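PDB 7D9W: gamma-glutamyltransferase 1 Threonine peptidase. MEROPS family T03 from Pseudomonas nitroreducens, which probably transfers or hydrolyses the gamma-glutamyl group of glutathione and related donors, as an N-terminal-nucleophile threonine enzyme. Local coordinates for residues 78-83 / 91-96; 120-125 / 231-236; 287-292 / 301-306. All coordinates share one frame; numbering follows the deposited sequence.

Contact 1. Residues 78-83 / 91-96; sequences GFMTLY and LDYREI. With DON (6-diazenyl-5-oxo-L-norleucine), chain E.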
ATOM      1  N   GLY A  78      -3.148   7.015  -1.861  1.00 18.58           N
ATOM      2  CA  GLY A  78      -2.145   6.388  -1.026  1.00 20.24           C
ATOM      3  C   GLY A  78      -1.957   7.116   0.284  1.00 18.55           C
ATOM      4  O   GLY A  78      -2.769   7.952   0.691  1.00 18.04           O
ATOM      5  N   PHE A  79      -0.857   6.756   0.941  1.00 18.13           N
ATOM      6  CA  PHE A  79      -0.520   7.232   2.269  1.00 18.83           C
ATOM      7  C   PHE A  79       0.974   7.529   2.300  1.00 22.07           C
ATOM      8  O   PHE A  79       1.766   6.806   1.687  1.00 21.19           O
ATOM      9  CB  PHE A  79      -0.775   6.195   3.372  1.00 18.21           C
ATOM     10  CG  PHE A  79      -2.192   5.740   3.505  1.00 20.11           C
ATOM     11  CD1 PHE A  79      -3.232   6.637   3.679  1.00 20.90           C
ATOM     12  CD2 PHE A  79      -2.474   4.379   3.505  1.00 22.98           C
ATOM     13  CE1 PHE A  79      -4.535   6.178   3.828  1.00 22.64           C
ATOM     14  CE2 PHE A  79      -3.766   3.920   3.648  1.00 24.99           C
ATOM     15  CZ  PHE A  79      -4.799   4.814   3.808  1.00 21.20           C
ATOM     16  N   MET A  80       1.357   8.545   3.073  1.00 19.75           N
ATOM     17  CA  MET A  80       2.753   8.933   3.246  1.00 22.35           C
ATOM     18  C   MET A  80       3.029   9.073   4.737  1.00 21.13           C
ATOM     19  O   MET A  80       2.353   9.847   5.419  1.00 21.25           O
ATOM     20  CB  MET A  80       3.052  10.256   2.520  1.00 22.24           C
ATOM     21  CG  MET A  80       4.507  10.743   2.653  1.00 26.78           C
ATOM     22  SD  MET A  80       4.965  12.190   1.649  1.00 26.89           S
ATOM     23  CE  MET A  80       4.060  11.893   0.125  1.00 26.31           C
ATOM     24  N   THR A  81       4.006   8.322   5.237  1.00 22.04           N
ATOM     25  CA  THR A  81       4.508   8.455   6.602  1.00 23.02           C
ATOM     26  C   THR A  81       5.841   9.189   6.539  1.00 24.49           C
ATOM     27  O   THR A  81       6.684   8.871   5.697  1.00 24.12           O
ATOM     28  CB  THR A  81       4.669   7.081   7.250  1.00 23.83           C
ATOM     29  OG1 THR A  81       3.417   6.383   7.191  1.00 21.14           O
ATOM     30  CG2 THR A  81       5.104   7.196   8.698  1.00 23.78           C
ATOM     31  N   LEU A  82       6.021  10.183   7.402  1.00 23.94           N
ATOM     32  CA  LEU A  82       7.178  11.059   7.311  1.00 26.10           C
ATOM     33  C   LEU A  82       7.832  11.207   8.674  1.00 26.65           C
ATOM     34  O   LEU A  82       7.169  11.134   9.708  1.00 27.06           O
ATOM     35  CB  LEU A  82       6.820  12.476   6.825  1.00 24.80           C
ATOM     36  CG  LEU A  82       6.233  12.674   5.432  1.00 27.93           C
ATOM     37  CD1 LEU A  82       4.734  12.391   5.594  1.00 27.30           C
ATOM     38  CD2 LEU A  82       6.452  14.048   4.842  1.00 29.03           C
ATOM     39  N   TYR A  83       9.135  11.462   8.655  1.00 27.17           N
ATOM     40  CA  TYR A  83       9.886  11.878   9.835  1.00 31.97           C
ATOM     41  C   TYR A  83      10.737  13.058   9.385  1.00 32.69           C
ATOM     42  O   TYR A  83      11.655  12.892   8.576  1.00 31.75           O
ATOM     43  CB  TYR A  83      10.729  10.728  10.380  1.00 32.79           C
ATOM     44  CG  TYR A  83      11.132  10.861  11.833  1.00 35.41           C
ATOM     45  CD1 TYR A  83      10.222  10.614  12.859  1.00 33.80           C
ATOM     46  CD2 TYR A  83      12.432  11.189  12.180  1.00 39.18           C
ATOM     47  CE1 TYR A  83      10.603  10.719  14.194  1.00 36.35           C
ATOM     48  CE2 TYR A  83      12.821  11.291  13.504  1.00 40.22           C
ATOM     49  CZ  TYR A  83      11.907  11.056  14.507  1.00 39.78           C
ATOM     50  OH  TYR A  83      12.309  11.164  15.821  1.00 44.88           O
ATOM     51  N   LEU A  91       0.312  11.561   6.142  1.00 22.25           N
ATOM     52  CA  LEU A  91      -0.552  12.220   5.168  1.00 22.99           C
ATOM     53  C   LEU A  91      -1.434  11.181   4.489  1.00 20.84           C
ATOM     54  O   LEU A  91      -0.932  10.217   3.902  1.00 19.94           O
ATOM     55  CB  LEU A  91       0.269  12.991   4.133  1.00 22.12           C
ATOM     56  CG  LEU A  91      -0.575  13.728   3.093  1.00 23.80           C
ATOM     57  CD1 LEU A  91      -1.490  14.734   3.770  1.00 26.55           C
ATOM     58  CD2 LEU A  91       0.314  14.428   2.071  1.00 25.07           C
ATOM     59  N   ASP A  92      -2.741  11.400   4.547  1.00 22.70           N
ATOM     60  CA  ASP A  92      -3.752  10.499   3.999  1.00 21.30           C
ATOM     61  C   ASP A  92      -4.303  11.128   2.725  1.00 20.72           C
ATOM     62  O   ASP A  92      -5.060  12.099   2.786  1.00 22.09           O
ATOM     63  CB  ASP A  92      -4.835  10.271   5.057  1.00 19.57           C
ATOM     64  CG  ASP A  92      -6.099   9.602   4.520  1.00 24.76           C
ATOM     65  OD1 ASP A  92      -6.303   9.482   3.293  1.00 22.30           O
ATOM     66  OD2 ASP A  92      -6.929   9.207   5.368  1.00 26.59           O
ATOM     67  N   TYR A  93      -3.924  10.576   1.575  1.00 18.92           N
ATOM     68  CA  TYR A  93      -4.492  10.971   0.290  1.00 18.88           C
ATOM     69  C   TYR A  93      -5.163   9.775  -0.372  1.00 19.54           C
ATOM     70  O   TYR A  93      -5.053   9.546  -1.577  1.00 18.53           O
ATOM     71  CB  TYR A  93      -3.439  11.632  -0.595  1.00 18.73           C
ATOM     72  CG  TYR A  93      -2.188  10.847  -0.926  1.00 19.07           C
ATOM     73  CD1 TYR A  93      -1.059  10.914  -0.116  1.00 18.99           C
ATOM     74  CD2 TYR A  93      -2.118  10.091  -2.082  1.00 18.57           C
ATOM     75  CE1 TYR A  93       0.096  10.218  -0.442  1.00 19.09           C
ATOM     76  CE2 TYR A  93      -0.975   9.403  -2.419  1.00 18.67           C
ATOM     77  CZ  TYR A  93       0.128   9.467  -1.598  1.00 19.51           C
ATOM     78  OH  TYR A  93       1.261   8.769  -1.948  1.00 22.06           O
ATOM     79  N   ARG A  94      -5.875   9.005   0.448  1.00 18.53           N
ATOM     80  CA  ARG A  94      -6.746   7.930  -0.001  1.00 20.02           C
ATOM     81  C   ARG A  94      -7.949   8.487  -0.752  1.00 20.40           C
ATOM     82  O   ARG A  94      -8.468   9.553  -0.429  1.00 20.47           O
ATOM     83  CB  ARG A  94      -7.212   7.134   1.219  1.00 18.62           C
ATOM     84  CG  ARG A  94      -8.126   5.961   0.948  1.00 25.71           C
ATOM     85  CD  ARG A  94      -7.357   4.779   0.420  1.00 22.07           C
ATOM     86  NE  ARG A  94      -8.016   3.512   0.719  1.00 22.11           N
ATOM     87  CZ  ARG A  94      -7.657   2.347   0.189  1.00 20.65           C
ATOM     88  NH1 ARG A  94      -6.655   2.291  -0.675  1.00 18.07           N
ATOM     89  NH2 ARG A  94      -8.305   1.238   0.515  1.00 21.07           N
ATOM     90  N   GLU A  95      -8.404   7.741  -1.757  1.00 19.64           N
ATOM     91  CA  GLU A  95      -9.590   8.144  -2.496  1.00 19.16           C
ATOM     92  C   GLU A  95     -10.816   8.149  -1.582  1.00 20.29           C
ATOM     93  O   GLU A  95     -10.858   7.474  -0.552  1.00 21.24           O
ATOM     94  CB  GLU A  95      -9.842   7.193  -3.667  1.00 20.45           C
ATOM     95  CG  GLU A  95      -8.701   7.092  -4.655  1.00 20.10           C
ATOM     96  CD  GLU A  95      -7.858   5.858  -4.429  1.00 20.04           C
ATOM     97  OE1 GLU A  95      -7.400   5.644  -3.285  1.00 18.59           O
ATOM     98  OE2 GLU A  95      -7.658   5.091  -5.396  1.00 18.90           O
ATOM     99  N   ILE A  96     -11.837   8.913  -1.987  1.00 22.60           N
ATOM    100  CA  ILE A  96     -13.119   8.935  -1.293  1.00 22.96           C
ATOM    101  C   ILE A  96     -14.216   8.471  -2.243  1.00 23.78           C
ATOM    102  O   ILE A  96     -14.145   8.680  -3.458  1.00 20.13           O
ATOM    103  CB  ILE A  96     -13.473  10.325  -0.714  1.00 23.40           C
ATOM    104  CG1 ILE A  96     -13.486  11.406  -1.799  1.00 23.34           C
ATOM    105  CG2 ILE A  96     -12.519  10.713   0.415  1.00 23.09           C
ATOM    106  CD1 ILE A  96     -13.925  12.773  -1.275  1.00 25.79           C
TER
HETATM  107  O   DON E 601      -5.520  -0.176   0.032  1.00 21.78           O
HETATM  108  C   DON E 601      -5.305  -1.378  -0.109  1.00 25.49           C
HETATM  109  OXT DON E 601      -5.101  -2.121   1.014  1.00 22.28           O
HETATM  110  CA  DON E 601      -5.211  -2.126  -1.435  1.00 30.03           C
HETATM  111  N   DON E 601      -6.045  -1.532  -2.448  1.00 23.14           N
HETATM  112  CB  DON E 601      -3.717  -2.180  -1.782  1.00 25.71           C
HETATM  113  C1E DON E 601      -3.444  -2.405  -3.245  1.00 24.65           C
HETATM  114  C1D DON E 601      -2.025  -2.856  -3.423  1.00 34.20           C
HETATM  115  O1J DON E 601      -1.545  -3.850  -2.855  1.00 30.47           O

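Contact 2. Residues 120-125 / 231-236; sequences VGAKAA and KQDGGL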
ATOM      1  N   VAL A 120     -13.807  -3.252 -12.388  1.00 27.89           N
ATOM      2  CA  VAL A 120     -13.592  -2.941 -13.795  1.00 30.30           C
ATOM      3  C   VAL A 120     -14.598  -1.874 -14.202  1.00 29.00           C
ATOM      4  O   VAL A 120     -15.790  -1.989 -13.895  1.00 29.78           O
ATOM      5  CB  VAL A 120     -13.749  -4.188 -14.688  1.00 32.68           C
ATOM      6  CG1 VAL A 120     -13.493  -3.836 -16.152  1.00 32.47           C
ATOM      7  CG2 VAL A 120     -12.813  -5.310 -14.240  1.00 33.70           C
ATOM      8  N   GLY A 121     -14.126  -0.840 -14.886  1.00 27.85           N
ATOM      9  CA  GLY A 121     -14.998   0.205 -15.371  1.00 27.27           C
ATOM     10  C   GLY A 121     -15.086   1.394 -14.433  1.00 26.83           C
ATOM     11  O   GLY A 121     -14.599   1.384 -13.299  1.00 26.36           O
ATOM     12  N   ALA A 122     -15.766   2.435 -14.925  1.00 27.44           N
ATOM     13  CA  ALA A 122     -15.702   3.747 -14.291  1.00 28.56           C
ATOM     14  C   ALA A 122     -16.394   3.785 -12.935  1.00 27.17           C
ATOM     15  O   ALA A 122     -16.050   4.625 -12.093  1.00 26.95           O
ATOM     16  CB  ALA A 122     -16.321   4.790 -15.223  1.00 30.91           C
ATOM     17  N   LYS A 123     -17.378   2.917 -12.703  1.00 27.79           N
ATOM     18  CA  LYS A 123     -18.052   2.917 -11.413  1.00 27.10           C
ATOM     19  C   LYS A 123     -17.192   2.343 -10.297  1.00 25.21           C
ATOM     20  O   LYS A 123     -17.558   2.482  -9.125  1.00 24.22           O
ATOM     21  CB  LYS A 123     -19.356   2.132 -11.489  1.00 30.41           C
ATOM     22  CG  LYS A 123     -20.498   2.882 -12.124  1.00 34.42           C
ATOM     23  CD  LYS A 123     -21.785   2.100 -11.946  1.00 37.79           C
ATOM     24  CE  LYS A 123     -22.964   2.859 -12.501  1.00 50.67           C
ATOM     25  NZ  LYS A 123     -23.114   2.582 -13.952  1.00 56.63           N
ATOM     26  N   ALA A 124     -16.072   1.700 -10.627  1.00 23.85           N
ATOM     27  CA  ALA A 124     -15.176   1.149  -9.619  1.00 25.81           C
ATOM     28  C   ALA A 124     -14.241   2.191  -9.020  1.00 23.42           C
ATOM     29  O   ALA A 124     -13.517   1.877  -8.068  1.00 22.32           O
ATOM     30  CB  ALA A 124     -14.348   0.009 -10.225  1.00 26.61           C
ATOM     31  N   ALA A 125     -14.253   3.418  -9.536  1.00 27.02           N
ATOM     32  CA  ALA A 125     -13.260   4.417  -9.177  1.00 24.06           C
ATOM     33  C   ALA A 125     -13.719   5.269  -8.001  1.00 23.87           C
ATOM     34  O   ALA A 125     -14.862   5.741  -7.974  1.00 24.02           O
ATOM     35  CB  ALA A 125     -12.965   5.325 -10.376  1.00 23.92           C
ATOM     36  N   LYS A 231     -18.957  10.844 -17.661  1.00 38.34           N
ATOM     37  CA  LYS A 231     -20.261  10.960 -18.305  1.00 36.75           C
ATOM     38  C   LYS A 231     -20.401   9.957 -19.443  1.00 42.51           C
ATOM     39  O   LYS A 231     -21.464   9.353 -19.622  1.00 45.15           O
ATOM     40  CB  LYS A 231     -20.467  12.387 -18.814  1.00 38.23           C
ATOM     41  N   GLN A 232     -19.332   9.766 -20.221  1.00 42.39           N
ATOM     42  CA  GLN A 232     -19.356   8.790 -21.307  1.00 47.25           C
ATOM     43  C   GLN A 232     -19.565   7.375 -20.780  1.00 48.06           C
ATOM     44  O   GLN A 232     -20.340   6.600 -21.354  1.00 46.64           O
ATOM     45  CB  GLN A 232     -18.049   8.875 -22.102  1.00 47.50           C
ATOM     46  CG  GLN A 232     -17.812   7.737 -23.090  1.00 56.96           C
ATOM     47  CD  GLN A 232     -16.504   7.887 -23.857  1.00 55.24           C
ATOM     48  N   ASP A 233     -18.883   7.020 -19.692  1.00 42.88           N
ATOM     49  CA  ASP A 233     -18.885   5.657 -19.183  1.00 43.80           C
ATOM     50  C   ASP A 233     -19.929   5.417 -18.101  1.00 44.41           C
ATOM     51  O   ASP A 233     -20.001   4.306 -17.565  1.00 46.31           O
ATOM     52  CB  ASP A 233     -17.502   5.298 -18.618  1.00 40.45           C
ATOM     53  CG  ASP A 233     -16.449   5.133 -19.696  1.00 47.46           C
ATOM     54  OD1 ASP A 233     -15.247   5.271 -19.381  1.00 43.05           O
ATOM     55  OD2 ASP A 233     -16.819   4.878 -20.860  1.00 52.06           O
ATOM     56  N   GLY A 234     -20.729   6.422 -17.759  1.00 43.91           N
ATOM     57  CA  GLY A 234     -21.691   6.264 -16.688  1.00 43.69           C
ATOM     58  C   GLY A 234     -21.080   6.140 -15.311  1.00 46.03           C
ATOM     59  O   GLY A 234     -21.663   5.488 -14.439  1.00 43.03           O
ATOM     60  N   GLY A 235     -19.912   6.733 -15.096  1.00 37.98           N
ATOM     61  CA  GLY A 235     -19.328   6.804 -13.774  1.00 35.03           C
ATOM     62  C   GLY A 235     -20.032   7.847 -12.923  1.00 34.12           C
ATOM     63  O   GLY A 235     -20.929   8.569 -13.364  1.00 33.03           O
ATOM     64  N   LEU A 236     -19.598   7.937 -11.660  1.00 30.45           N
ATOM     65  CA  LEU A 236     -20.268   8.780 -10.681  1.00 31.53           C
ATOM     66  C   LEU A 236     -19.537  10.071 -10.345  1.00 27.48           C
ATOM     67  O   LEU A 236     -20.144  10.957  -9.736  1.00 27.11           O
ATOM     68  CB  LEU A 236     -20.468   8.008  -9.366  1.00 30.27           C
ATOM     69  CG  LEU A 236     -21.215   6.678  -9.375  1.00 31.88           C
ATOM     70  CD1 LEU A 236     -21.614   6.340  -7.942  1.00 29.27           C
ATOM     71  CD2 LEU A 236     -22.424   6.730 -10.271  1.00 41.90           C
TER
HETATM   72  O   HOH W   1     -17.459   6.515 -10.668  1.00 25.47           O

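Contact 3. Residues 287-292 / 301-306; sequences ADFKGV and HLLSEI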
ATOM      1  N   ALA A 287       7.634 -16.316  25.351  1.00 30.70           N
ATOM      2  CA  ALA A 287       8.081 -17.624  25.816  1.00 31.92           C
ATOM      3  C   ALA A 287       7.841 -18.702  24.770  1.00 34.32           C
ATOM      4  O   ALA A 287       8.607 -19.668  24.686  1.00 33.15           O
ATOM      5  CB  ALA A 287       7.365 -17.990  27.115  1.00 32.69           C
ATOM      6  N   ASP A 288       6.781 -18.565  23.974  1.00 30.60           N
ATOM      7  CA  ASP A 288       6.469 -19.568  22.966  1.00 32.42           C
ATOM      8  C   ASP A 288       7.353 -19.443  21.737  1.00 30.78           C
ATOM      9  O   ASP A 288       7.477 -20.408  20.975  1.00 30.82           O
ATOM     10  CB  ASP A 288       5.005 -19.452  22.539  1.00 29.71           C
ATOM     11  CG  ASP A 288       4.054 -19.549  23.705  1.00 32.21           C
ATOM     12  OD1 ASP A 288       3.660 -20.675  24.069  1.00 37.65           O
ATOM     13  OD2 ASP A 288       3.711 -18.490  24.271  1.00 39.67           O
ATOM     14  N   PHE A 289       7.951 -18.274  21.522  1.00 31.39           N
ATOM     15  CA  PHE A 289       8.830 -18.046  20.389  1.00 31.98           C
ATOM     16  C   PHE A 289      10.289 -18.339  20.701  1.00 34.30           C
ATOM     17  O   PHE A 289      11.116 -18.323  19.782  1.00 35.40           O
ATOM     18  CB  PHE A 289       8.713 -16.596  19.917  1.00 33.45           C
ATOM     19  CG  PHE A 289       7.497 -16.324  19.090  1.00 30.72           C
ATOM     20  CD1 PHE A 289       7.512 -16.550  17.725  1.00 28.32           C
ATOM     21  CD2 PHE A 289       6.343 -15.835  19.673  1.00 26.39           C
ATOM     22  CE1 PHE A 289       6.397 -16.295  16.957  1.00 29.97           C
ATOM     23  CE2 PHE A 289       5.222 -15.575  18.908  1.00 27.50           C
ATOM     24  CZ  PHE A 289       5.247 -15.808  17.549  1.00 27.48           C
ATOM     25  N   LYS A 290      10.619 -18.604  21.963  1.00 38.70           N
ATOM     26  CA  LYS A 290      12.004 -18.831  22.354  1.00 44.31           C
ATOM     27  C   LYS A 290      12.509 -20.147  21.777  1.00 36.02           C
ATOM     28  O   LYS A 290      11.863 -21.188  21.915  1.00 37.21           O
ATOM     29  CB  LYS A 290      12.124 -18.837  23.877  1.00 43.49           C
ATOM     30  N   GLY A 291      13.669 -20.095  21.124  1.00 37.93           N
ATOM     31  CA  GLY A 291      14.235 -21.282  20.518  1.00 36.35           C
ATOM     32  C   GLY A 291      13.532 -21.768  19.272  1.00 37.20           C
ATOM     33  O   GLY A 291      13.771 -22.903  18.848  1.00 38.09           O
ATOM     34  N   VAL A 292      12.678 -20.944  18.670  1.00 33.70           N
ATOM     35  CA  VAL A 292      11.892 -21.321  17.500  1.00 28.74           C
ATOM     36  C   VAL A 292      12.523 -20.695  16.267  1.00 30.52           C
ATOM     37  O   VAL A 292      12.709 -19.474  16.211  1.00 31.20           O
ATOM     38  CB  VAL A 292      10.427 -20.868  17.646  1.00 30.75           C
ATOM     39  CG1 VAL A 292       9.620 -21.236  16.405  1.00 28.94           C
ATOM     40  CG2 VAL A 292       9.813 -21.466  18.910  1.00 31.99           C
ATOM     41  N   HIS A 301       2.762 -21.349  12.522  1.00 21.30           N
ATOM     42  CA  HIS A 301       1.532 -21.577  13.271  1.00 20.84           C
ATOM     43  C   HIS A 301       1.261 -20.443  14.255  1.00 20.33           C
ATOM     44  O   HIS A 301       0.131 -19.952  14.359  1.00 21.11           O
ATOM     45  CB  HIS A 301       1.604 -22.913  14.011  1.00 21.48           C
ATOM     46  CG  HIS A 301       0.545 -23.061  15.051  1.00 22.97           C
ATOM     47  ND1 HIS A 301      -0.794 -23.140  14.736  1.00 23.86           N
ATOM     48  CD2 HIS A 301       0.620 -23.116  16.400  1.00 22.64           C
ATOM     49  CE1 HIS A 301      -1.497 -23.250  15.848  1.00 24.31           C
ATOM     50  NE2 HIS A 301      -0.664 -23.237  16.872  1.00 23.98           N
ATOM     51  N   LEU A 302       2.288 -20.016  14.995  1.00 18.52           N
ATOM     52  CA  LEU A 302       2.098 -18.949  15.975  1.00 20.77           C
ATOM     53  C   LEU A 302       1.663 -17.651  15.303  1.00 23.57           C
ATOM     54  O   LEU A 302       0.734 -16.978  15.764  1.00 21.11           O
ATOM     55  CB  LEU A 302       3.384 -18.742  16.774  1.00 21.77           C
ATOM     56  CG  LEU A 302       3.703 -19.816  17.816  1.00 22.88           C
ATOM     57  CD1 LEU A 302       5.113 -19.604  18.352  1.00 26.45           C
ATOM     58  CD2 LEU A 302       2.686 -19.813  18.953  1.00 22.30           C
ATOM     59  N   LEU A 303       2.327 -17.277  14.210  1.00 21.49           N
ATOM     60  CA  LEU A 303       1.896 -16.098  13.471  1.00 20.46           C
ATOM     61  C   LEU A 303       0.459 -16.244  12.986  1.00 22.43           C
ATOM     62  O   LEU A 303      -0.330 -15.296  13.066  1.00 21.34           O
ATOM     63  CB  LEU A 303       2.846 -15.848  12.305  1.00 20.19           C
ATOM     64  CG  LEU A 303       3.990 -14.890  12.621  1.00 24.86           C
ATOM     65  CD1 LEU A 303       4.917 -15.338  13.686  1.00 27.46           C
ATOM     66  CD2 LEU A 303       4.785 -14.669  11.330  1.00 25.55           C
ATOM     67  N   SER A 304       0.092 -17.429  12.497  1.00 21.58           N
ATOM     68  CA  SER A 304      -1.277 -17.650  12.034  1.00 21.74           C
ATOM     69  C   SER A 304      -2.281 -17.490  13.172  1.00 22.92           C
ATOM     70  O   SER A 304      -3.352 -16.901  12.984  1.00 23.69           O
ATOM     71  CB  SER A 304      -1.378 -19.038  11.400  1.00 21.47           C
ATOM     72  OG  SER A 304      -0.515 -19.142  10.275  1.00 18.57           O
ATOM     73  N   GLU A 305      -1.957 -18.003  14.358  1.00 22.26           N
ATOM     74  CA  GLU A 305      -2.850 -17.836  15.499  1.00 21.40           C
ATOM     75  C   GLU A 305      -3.054 -16.368  15.840  1.00 24.15           C
ATOM     76  O   GLU A 305      -4.158 -15.957  16.218  1.00 22.28           O
ATOM     77  CB  GLU A 305      -2.298 -18.572  16.714  1.00 23.76           C
ATOM     78  CG  GLU A 305      -2.482 -20.063  16.662  1.00 25.49           C
ATOM     79  CD  GLU A 305      -3.909 -20.469  16.954  1.00 25.40           C
ATOM     80  OE1 GLU A 305      -4.372 -20.223  18.086  1.00 24.10           O
ATOM     81  OE2 GLU A 305      -4.559 -21.045  16.056  1.00 25.78           O
ATOM     82  N   ILE A 306      -1.998 -15.563  15.747  1.00 21.74           N
ATOM     83  CA  ILE A 306      -2.150 -14.144  16.040  1.00 26.44           C
ATOM     84  C   ILE A 306      -2.989 -13.479  14.958  1.00 20.56           C
ATOM     85  O   ILE A 306      -3.925 -12.729  15.250  1.00 22.50           O
ATOM     86  CB  ILE A 306      -0.778 -13.469  16.190  1.00 22.92           C
ATOM     87  CG1 ILE A 306       0.040 -14.172  17.273  1.00 22.85           C
ATOM     88  CG2 ILE A 306      -0.962 -12.008  16.559  1.00 22.16           C
ATOM     89  CD1 ILE A 306       1.461 -13.653  17.417  1.00 24.48           C
TER

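Contact 1. Residues 78-83 / 91-96
The ring of Tyr93 lies flat against the backbone of Gly78, and that of Phe79 turns its edge to Asp92, in a beta hairpin of the central sheet of this Ntn-hydrolase. Over the centre of one Tyr93 face sits Gly78 O, 3.3 Å above the ring plane, and Gly78 CA adds a CH-pi contact to the same ring, 3.9 Å from its centroid. Tyr93 CG stands between its own backbone N and carbonyl carbon (chi1 58°), a torsion that brings the ring across the neighbouring strand; the lack of a side chain on Gly78 allows so close an approach. The Phe79 ring is met at its edge, near its plane, by Leu91 O and by Asp92 OD1, which is 3.8 Å from Phe79 CE1; ring and carboxylate stand nearly perpendicular (84°). Phe79 and Asp92 form a non-hydrogen-bonded antiparallel pair, next to the hydrogen-bonded pair of Met80 and Leu91, where Leu91 N reaches Met80 O at 2.8 Å. Asp92 OD1 also accepts from Arg94 N at 2.9 Å, an Asx turn consistent with a role in placing Arg94. Asp92 OD2 makes a salt bridge with Arg250 and OD1 with Arg69 of the partner chain, whose Glu40 and Asp43 grip the guanidinium of Arg94. The sheet itself continues into that chain through residues 78-83. The bound glutamine analogue is hydrogen-bonded to Ser72 and Asn21 of that chain, and Arg94 adds a weak bond to its carboxylate, Arg94 NH1 to DON O at 2.8 Å with an N-H...O angle of 124°.

Contact 2. Residues 120-125 / 231-236
Ala122 aims its methyl group at the end of helix 221-233, while the neighbouring Lys123 runs alongside the residues that leave it, joining a 3-10 turn (122-124) to a helix C-terminus. Ala122 CB meets Asp233 CB at 3.6 Å and Gly235 CA at 3.9 Å, so a single methyl rests against both residues. The fit against Gly235 is close, helped by the absence of a side chain there. Asp233 meets Ala122 mainly through its CB; its OD1 is hydrogen-bonded to Gln229, one turn earlier in the same helix. Lys123 starts with CG beside its own backbone N (chi1 -79°), continues extended, and bends at its last torsion (chi4 86°). This route lays the aliphatic chain past the carbonyl of Gly234, with Lys123 CG 3.7 Å and Lys123 CE 3.5 Å from Gly234 O, before Lys123 NZ gives that oxygen a weak hydrogen bond of 3.3 Å. A positive charge beside a helix C-terminus would probably be favoured by the helix dipole. Gly234 is the first residue to leave helical angles and has positive phi, a backbone shape that favours glycine. The 3-10 turn is braced by its own bond from Ala124 N to Gly121 O, and Ala124 packs on Asp39 of the partner chain. The contact lies at the surface, where the loop between strand 87-93 and helix 130-141 meets the chain leaving helix 221-233. One water completes it, donating to Ala122 O at 2.8 Å and accepting from Leu236 N at 2.8 Å.

Contact 3. Residues 287-292 / 301-306
Phe289, in the short, weakly bonded helical turn about 287-289, packs on Leu302 and Leu303 of the long helix 297-317; the two elements follow one another in the chain, and their contact is a small apolar one of a helical turn on a long helix. The principal interaction is CH-pi. Leu302 CD1 lies over the centre of one face of the Phe289 ring, 3.8 Å from the centroid and only 8° from the normal, the two side chains approaching from opposite directions. With Leu302 CG beside its own backbone N (chi1 -74°), the methyl is carried out from the helix onto the ring. Further apolar contacts gather near the ring's outer end. Leu302 CB comes to 3.6 Å from Phe289 CZ, Leu303 CD1 approaches at the ring edge, 3.7 Å from Phe289 CE1, and Ile306 CD1, one helical turn beyond Leu302, is a looser edge neighbour at 4.4 Å from Phe289 CZ. Leu302 thus takes one face of the ring, and Leu303 and Ile306 its edge. Polar bonds stay on each side of the contact: Val292 N bonds to Phe289 O at 3.2 Å, closing a type II beta turn from Phe289 to Val292, Ile306 N bonds to Leu302 O in the long helix, and Asp288 makes a salt bridge with Arg285. Helix 271-284 adds Lys282, in a cation-pi contact with the Phe289 ring, and Leu278 and Ile281, which pack on Ile306. The methyl that lies over the ring face also reaches the backbone, with Leu302 CD1 3.6 Å from Asp288 O.

In the fold
The three contacts follow one another along the chain and share no segment, each illustrating how chemistry tracks position. Contact 1 lies buried near the chain's centre, in a hairpin beside Arg94, which reaches the bound inhibitor, and combines strand pairing, ring contacts and charged groups. Contact 2, at the surface with its centre about 24 Å from that of contact 1, joins a loop with a 3-10 turn to the C-terminal region of a helix far off in sequence by a methyl contact, a weak lysine bond and a water. Contact 3 is largely buried although peripheral, about 46 Å from contact 2 between centres and on the opposite side of the chain's centre; it unites neighbouring helices almost wholly by apolar packing.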